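Local coordinates for hypothetical protein (Aeropyrum pernix, PDB 2P6H) that is of unknown function but belongs to the YjbQ (UPF0047) family and assembles from three copies of the chain, at residues A[4-10]-A[123-129]; A[43-49]-A[90-96]. One frame throughout, in Å; residues are numbered along the deposited sequence.

Contact 1 (A[4-10]-A[123-129]); sequences GSFTVKT and RERTVNL. With SO4 (sulfate ion), chain E; SO4 (sulfate ion), chain C.
With CG of F6 set between its own backbone N and carbonyl carbon (chi1 64°), the ring lies alongside V127, whose CB sits over one face, 3.8 Å from the F6 ring centroid, in a CH-pi contact. V127 has CG1 anti to its backbone N (chi1 173°), and both methyls lie on that same side of the ring, CG2 3.6 Å from F6 CE1 and CG1 near CZ and CE2. L129 CD1 meets the same ring at its edge, and V8 CG2 extends the apolar row to V127 CG2 at 3.8 Å. F116 of strand 113-118 and V23 of helix 20-28 pack on this face, which holds V8, F6, V127 and L129. Three hydrogen-bonded pairs, G4 with L129, F6 with V127 and V8 with R125, each close two backbone bonds, the one from V127 N to F6 O (2.9 Å) being nearly straight. At the far end the hydroxyl of T10 accepts R123 N at 2.9 Å while binding E118 as well, and T10 N returns a bond to R123 O. R125 NH1 reaches O3 of a sulfate at 2.9 Å; NE is salt-bridged to E118, which probably keeps the guanidinium from turning. The CD of R123 rests over one face of that group. The whole is an antiparallel beta ladder in which strand 2-9 forms one edge of the chain's larger sheet, beside a sulfate, probably from the crystallisation liquor, consistent with an anion pocket.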
# COMPACT_ATOMS: atom_id res chain seq x y z
N GLY A 4 -4.01 11.86 -16.98
CA GLY A 4 -5.41 12.21 -16.92
C GLY A 4 -5.99 12.22 -15.52
O GLY A 4 -5.30 11.94 -14.54
N SER A 5 -7.27 12.56 -15.42
CA SER A 5 -7.94 12.62 -14.13
C SER A 5 -9.44 12.73 -14.31
O SER A 5 -9.92 13.07 -15.39
CB SER A 5 -7.46 13.83 -13.34
OG SER A 5 -8.03 15.02 -13.88
N PHE A 6 -10.17 12.43 -13.25
CA PHE A 6 -11.61 12.55 -13.25
C PHE A 6 -12.08 12.83 -11.84
O PHE A 6 -11.40 12.55 -10.87
CB PHE A 6 -12.27 11.26 -13.83
CG PHE A 6 -12.01 10.01 -12.99
CD1 PHE A 6 -12.77 9.77 -11.85
CD2 PHE A 6 -11.09 9.08 -13.43
CE1 PHE A 6 -12.58 8.58 -11.14
CE2 PHE A 6 -10.91 7.89 -12.71
CZ PHE A 6 -11.65 7.63 -11.57
N THR A 7 -13.26 13.49 -11.74
CA THR A 7 -13.76 13.81 -10.40
C THR A 7 -14.72 12.77 -9.91
O THR A 7 -15.34 12.05 -10.68
CB THR A 7 -14.58 15.06 -10.48
OG1 THR A 7 -15.65 14.86 -11.40
CG2 THR A 7 -13.72 16.22 -10.96
N VAL A 8 -14.79 12.72 -8.58
CA VAL A 8 -15.66 11.79 -7.89
C VAL A 8 -16.37 12.57 -6.81
O VAL A 8 -15.76 13.05 -5.85
CB VAL A 8 -14.83 10.66 -7.25
CG1 VAL A 8 -15.75 9.74 -6.43
CG2 VAL A 8 -14.13 9.83 -8.31
N LYS A 9 -17.68 12.71 -6.99
CA LYS A 9 -18.51 13.43 -6.05
C LYS A 9 -19.01 12.47 -4.99
O LYS A 9 -19.77 11.54 -5.25
CB LYS A 9 -19.70 14.01 -6.82
CG LYS A 9 -20.44 15.08 -6.01
CD LYS A 9 -21.89 14.70 -5.72
CE LYS A 9 -22.80 15.91 -5.52
NZ LYS A 9 -23.30 15.94 -4.15
N THR A 10 -18.56 12.66 -3.75
CA THR A 10 -19.00 11.77 -2.69
C THR A 10 -20.20 12.40 -1.98
O THR A 10 -20.38 13.61 -1.96
CB THR A 10 -17.81 11.51 -1.73
OG1 THR A 10 -17.56 12.70 -0.98
CG2 THR A 10 -16.56 11.15 -2.53
N ARG A 123 -17.78 15.53 -0.54
CA ARG A 123 -16.83 16.41 -1.23
C ARG A 123 -16.71 16.05 -2.71
O ARG A 123 -17.06 14.97 -3.15
CB ARG A 123 -15.44 16.27 -0.60
CG ARG A 123 -15.29 16.89 0.79
CD ARG A 123 -13.82 16.87 1.23
NE ARG A 123 -13.66 17.20 2.66
CZ ARG A 123 -13.69 18.50 3.04
NH1 ARG A 123 -13.90 19.48 2.18
NH2 ARG A 123 -13.51 18.79 4.34
N GLU A 124 -16.20 17.01 -3.48
CA GLU A 124 -15.97 16.75 -4.86
C GLU A 124 -14.50 16.39 -4.93
O GLU A 124 -13.61 17.23 -4.82
CB GLU A 124 -16.34 18.02 -5.71
CG GLU A 124 -15.51 18.14 -6.98
CD GLU A 124 -16.43 18.07 -8.18
OE1 GLU A 124 -17.32 17.22 -8.17
OE2 GLU A 124 -16.28 18.88 -9.09
N ARG A 125 -14.27 15.09 -5.07
CA ARG A 125 -12.92 14.55 -5.06
C ARG A 125 -12.30 14.32 -6.44
O ARG A 125 -12.99 14.40 -7.46
CB ARG A 125 -12.92 13.25 -4.28
CG ARG A 125 -13.40 13.38 -2.86
CD ARG A 125 -12.52 14.30 -2.01
NE ARG A 125 -12.58 13.89 -0.61
CZ ARG A 125 -11.69 14.24 0.31
NH1 ARG A 125 -10.67 15.04 -0.02
NH2 ARG A 125 -11.78 13.74 1.55
N THR A 126 -11.00 14.06 -6.47
CA THR A 126 -10.25 13.84 -7.71
C THR A 126 -9.47 12.54 -7.70
O THR A 126 -8.95 12.10 -6.68
CB THR A 126 -9.26 14.98 -7.90
OG1 THR A 126 -9.98 16.21 -8.02
CG2 THR A 126 -8.45 14.76 -9.18
N VAL A 127 -9.45 11.88 -8.87
CA VAL A 127 -8.60 10.71 -9.06
C VAL A 127 -7.70 10.99 -10.22
O VAL A 127 -8.16 11.37 -11.29
CB VAL A 127 -9.47 9.50 -9.43
CG1 VAL A 127 -8.57 8.31 -9.79
CG2 VAL A 127 -10.37 9.11 -8.29
N ASN A 128 -6.40 10.88 -9.96
CA ASN A 128 -5.45 11.14 -11.01
C ASN A 128 -4.99 9.82 -11.63
O ASN A 128 -4.96 8.79 -10.97
CB ASN A 128 -4.25 11.88 -10.38
CG ASN A 128 -4.62 13.31 -10.01
OD1 ASN A 128 -4.08 13.90 -9.08
ND2 ASN A 128 -5.57 13.88 -10.78
N LEU A 129 -4.64 9.87 -12.91
CA LEU A 129 -4.25 8.66 -13.63
C LEU A 129 -3.00 8.90 -14.45
O LEU A 129 -2.81 9.97 -15.03
CB LEU A 129 -5.38 8.21 -14.57
CG LEU A 129 -6.79 8.08 -13.95
CD1 LEU A 129 -7.85 7.97 -15.03
CD2 LEU A 129 -6.82 6.86 -13.04
S SO4 E . -19.97 11.62 -10.29
O1 SO4 E . -19.92 11.05 -11.59
O2 SO4 E . -21.18 11.55 -9.55
O3 SO4 E . -19.60 13.13 -10.41
O4 SO4 E . -18.94 11.08 -9.43
S SO4 C . -7.39 16.61 1.53
O1 SO4 C . -7.89 17.26 2.83
O2 SO4 C . -7.63 17.43 0.34
O3 SO4 C . -8.08 15.34 1.29
O4 SO4 C . -5.96 16.35 1.61

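Contact 2 (A[43-49]-A[90-96]); sequences HTTAAVA and NTIIGDS. With SO4 (sulfate ion), chain C.
A47 points its methyl at the last turn of helix 84-93, where I93 turns CG2 back to meet it, A47 CB to I93 CG2 being 3.6 Å. The same I93 methyl also reaches A49 CB at 4.1 Å on strand 46-51. V48 N donates to G94 O at 3.2 Å, in the carbonyl plane and nearly straight (163°). V48 puts CG1 between its backbone N and carbonyl carbon (chi1 47°), bringing this methyl against the backbone of 95-96, 3.5 Å from D95 C. N90 faces the turn at 43-46, its CB 3.4 Å from T44 O and its amide beside the carbonyls of H43 and A46. Replacing N90 by an alanine would probably open a gap beside the A46 carbonyl and take a polar neighbour from it. On the other side of the turn, T44 N and OG1 both bind O4 of a sulfate, and T45 N and OG1 both bind its O3; the H43 ring lies with its edge to the ion, its NE2 being hydrogen-bonded to T126 N. D95 is salt-bridged to R97 of the second subunit, and I93 packs on I92 of the third. The chain leaves the helix at G94 with positive phi (105°), where a side chain would jam against the carbonyl O of I93. This is a helix C-terminus packed on a strand at the subunit interface, next to a loop whose N-H groups and threonine hydroxyls hold a sulfate, consistent with an anion pocket.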
# COMPACT_ATOMS: atom_id res chain seq x y z
N HIS A 43 -5.55 13.33 -2.22
CA HIS A 43 -6.19 13.65 -0.94
C HIS A 43 -5.58 12.92 0.26
O HIS A 43 -5.21 11.75 0.14
CB HIS A 43 -7.69 13.34 -1.01
CG HIS A 43 -8.38 13.95 -2.18
ND1 HIS A 43 -8.45 15.32 -2.38
CD2 HIS A 43 -9.04 13.39 -3.23
CE1 HIS A 43 -9.12 15.56 -3.50
NE2 HIS A 43 -9.48 14.41 -4.03
N THR A 44 -5.47 13.61 1.39
CA THR A 44 -4.94 13.02 2.61
C THR A 44 -6.09 12.47 3.48
O THR A 44 -5.84 11.83 4.50
CB THR A 44 -4.17 14.05 3.48
OG1 THR A 44 -5.07 15.07 3.92
CG2 THR A 44 -3.02 14.67 2.70
N THR A 45 -7.33 12.74 3.09
CA THR A 45 -8.46 12.18 3.88
C THR A 45 -9.41 11.36 3.03
O THR A 45 -10.57 11.18 3.36
CB THR A 45 -9.28 13.30 4.52
OG1 THR A 45 -9.74 14.19 3.50
CG2 THR A 45 -8.42 14.10 5.51
N ALA A 46 -8.84 10.81 1.97
CA ALA A 46 -9.54 9.86 1.11
C ALA A 46 -8.49 8.88 0.67
O ALA A 46 -7.30 9.13 0.77
CB ALA A 46 -10.24 10.55 -0.12
N ALA A 47 -8.91 7.72 0.19
CA ALA A 47 -7.94 6.71 -0.23
C ALA A 47 -8.48 5.91 -1.41
O ALA A 47 -9.59 6.13 -1.88
CB ALA A 47 -7.65 5.77 0.95
N VAL A 48 -7.64 5.01 -1.94
CA VAL A 48 -8.09 4.10 -2.98
C VAL A 48 -7.64 2.70 -2.65
O VAL A 48 -6.53 2.48 -2.18
CB VAL A 48 -7.50 4.47 -4.35
CG1 VAL A 48 -6.00 4.72 -4.22
CG2 VAL A 48 -7.72 3.31 -5.32
N ALA A 49 -8.57 1.77 -2.87
CA ALA A 49 -8.28 0.39 -2.60
C ALA A 49 -8.76 -0.46 -3.75
O ALA A 49 -9.53 -0.02 -4.60
CB ALA A 49 -9.06 0.02 -1.36
N ASN A 90 -6.54 6.82 5.66
CA ASN A 90 -5.71 6.99 4.48
C ASN A 90 -4.34 6.36 4.67
O ASN A 90 -3.79 5.75 3.78
CB ASN A 90 -5.56 8.49 4.15
CG ASN A 90 -4.50 8.74 3.09
OD1 ASN A 90 -4.78 9.07 1.95
ND2 ASN A 90 -3.22 8.59 3.49
N THR A 91 -3.74 6.53 5.89
CA THR A 91 -2.40 5.95 6.06
C THR A 91 -2.35 4.42 5.97
O THR A 91 -1.35 3.85 5.59
CB THR A 91 -1.72 6.41 7.38
OG1 THR A 91 -2.23 5.65 8.48
CG2 THR A 91 -1.91 7.90 7.65
N ILE A 92 -3.41 3.70 6.40
CA ILE A 92 -3.21 2.23 6.28
C ILE A 92 -3.99 1.64 5.13
O ILE A 92 -4.01 0.43 4.92
CB ILE A 92 -3.74 1.52 7.50
CG1 ILE A 92 -5.17 2.01 7.77
CG2 ILE A 92 -2.85 1.86 8.72
CD1 ILE A 92 -5.98 1.25 8.82
N ILE A 93 -4.69 2.50 4.34
CA ILE A 93 -5.29 1.97 3.12
C ILE A 93 -4.43 2.32 1.93
O ILE A 93 -4.18 1.52 1.04
CB ILE A 93 -6.71 2.56 2.94
CG1 ILE A 93 -7.68 1.99 3.97
CG2 ILE A 93 -7.25 2.22 1.54
CD1 ILE A 93 -9.00 2.76 4.01
N GLY A 94 -3.90 3.54 1.91
CA GLY A 94 -3.03 3.94 0.81
C GLY A 94 -3.71 4.88 -0.18
O GLY A 94 -4.92 4.84 -0.35
N ASP A 95 -2.92 5.71 -0.86
CA ASP A 95 -3.48 6.67 -1.80
C ASP A 95 -3.11 6.42 -3.26
O ASP A 95 -3.40 7.25 -4.12
CB ASP A 95 -3.05 8.09 -1.41
CG ASP A 95 -1.61 8.16 -0.99
OD1 ASP A 95 -0.82 7.33 -1.48
OD2 ASP A 95 -1.27 9.03 -0.18
N SER A 96 -2.45 5.30 -3.54
CA SER A 96 -2.13 5.01 -4.93
C SER A 96 -1.98 3.51 -5.14
O SER A 96 -1.59 2.76 -4.25
CB SER A 96 -0.82 5.74 -5.31
OG SER A 96 0.29 4.92 -4.96
S SO4 C . -7.39 16.61 1.53
O1 SO4 C . -7.89 17.26 2.83
O2 SO4 C . -7.63 17.43 0.34
O3 SO4 C . -8.08 15.34 1.29
O4 SO4 C . -5.96 16.35 1.61

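From the N terminus, strand 2-9 opens the fold and waits until the end of the chain for its partner: contact 1 pairs it with strand 124-133, closing a loop of more than a hundred residues. Contact 2 lies wholly within that loop and closes a shorter one, bringing the end of helix 84-93 back to strand 46-51 after some forty residues. Contact 1 thus ties the chain's termini into the larger sheet, while contact 2 joins a helix to the smaller one. The two meet directly: R125 NH2 lies 2.9 Å from T45 OG1, H43 holds the backbone of T126, and R125, T44 and T45 share one sulfate.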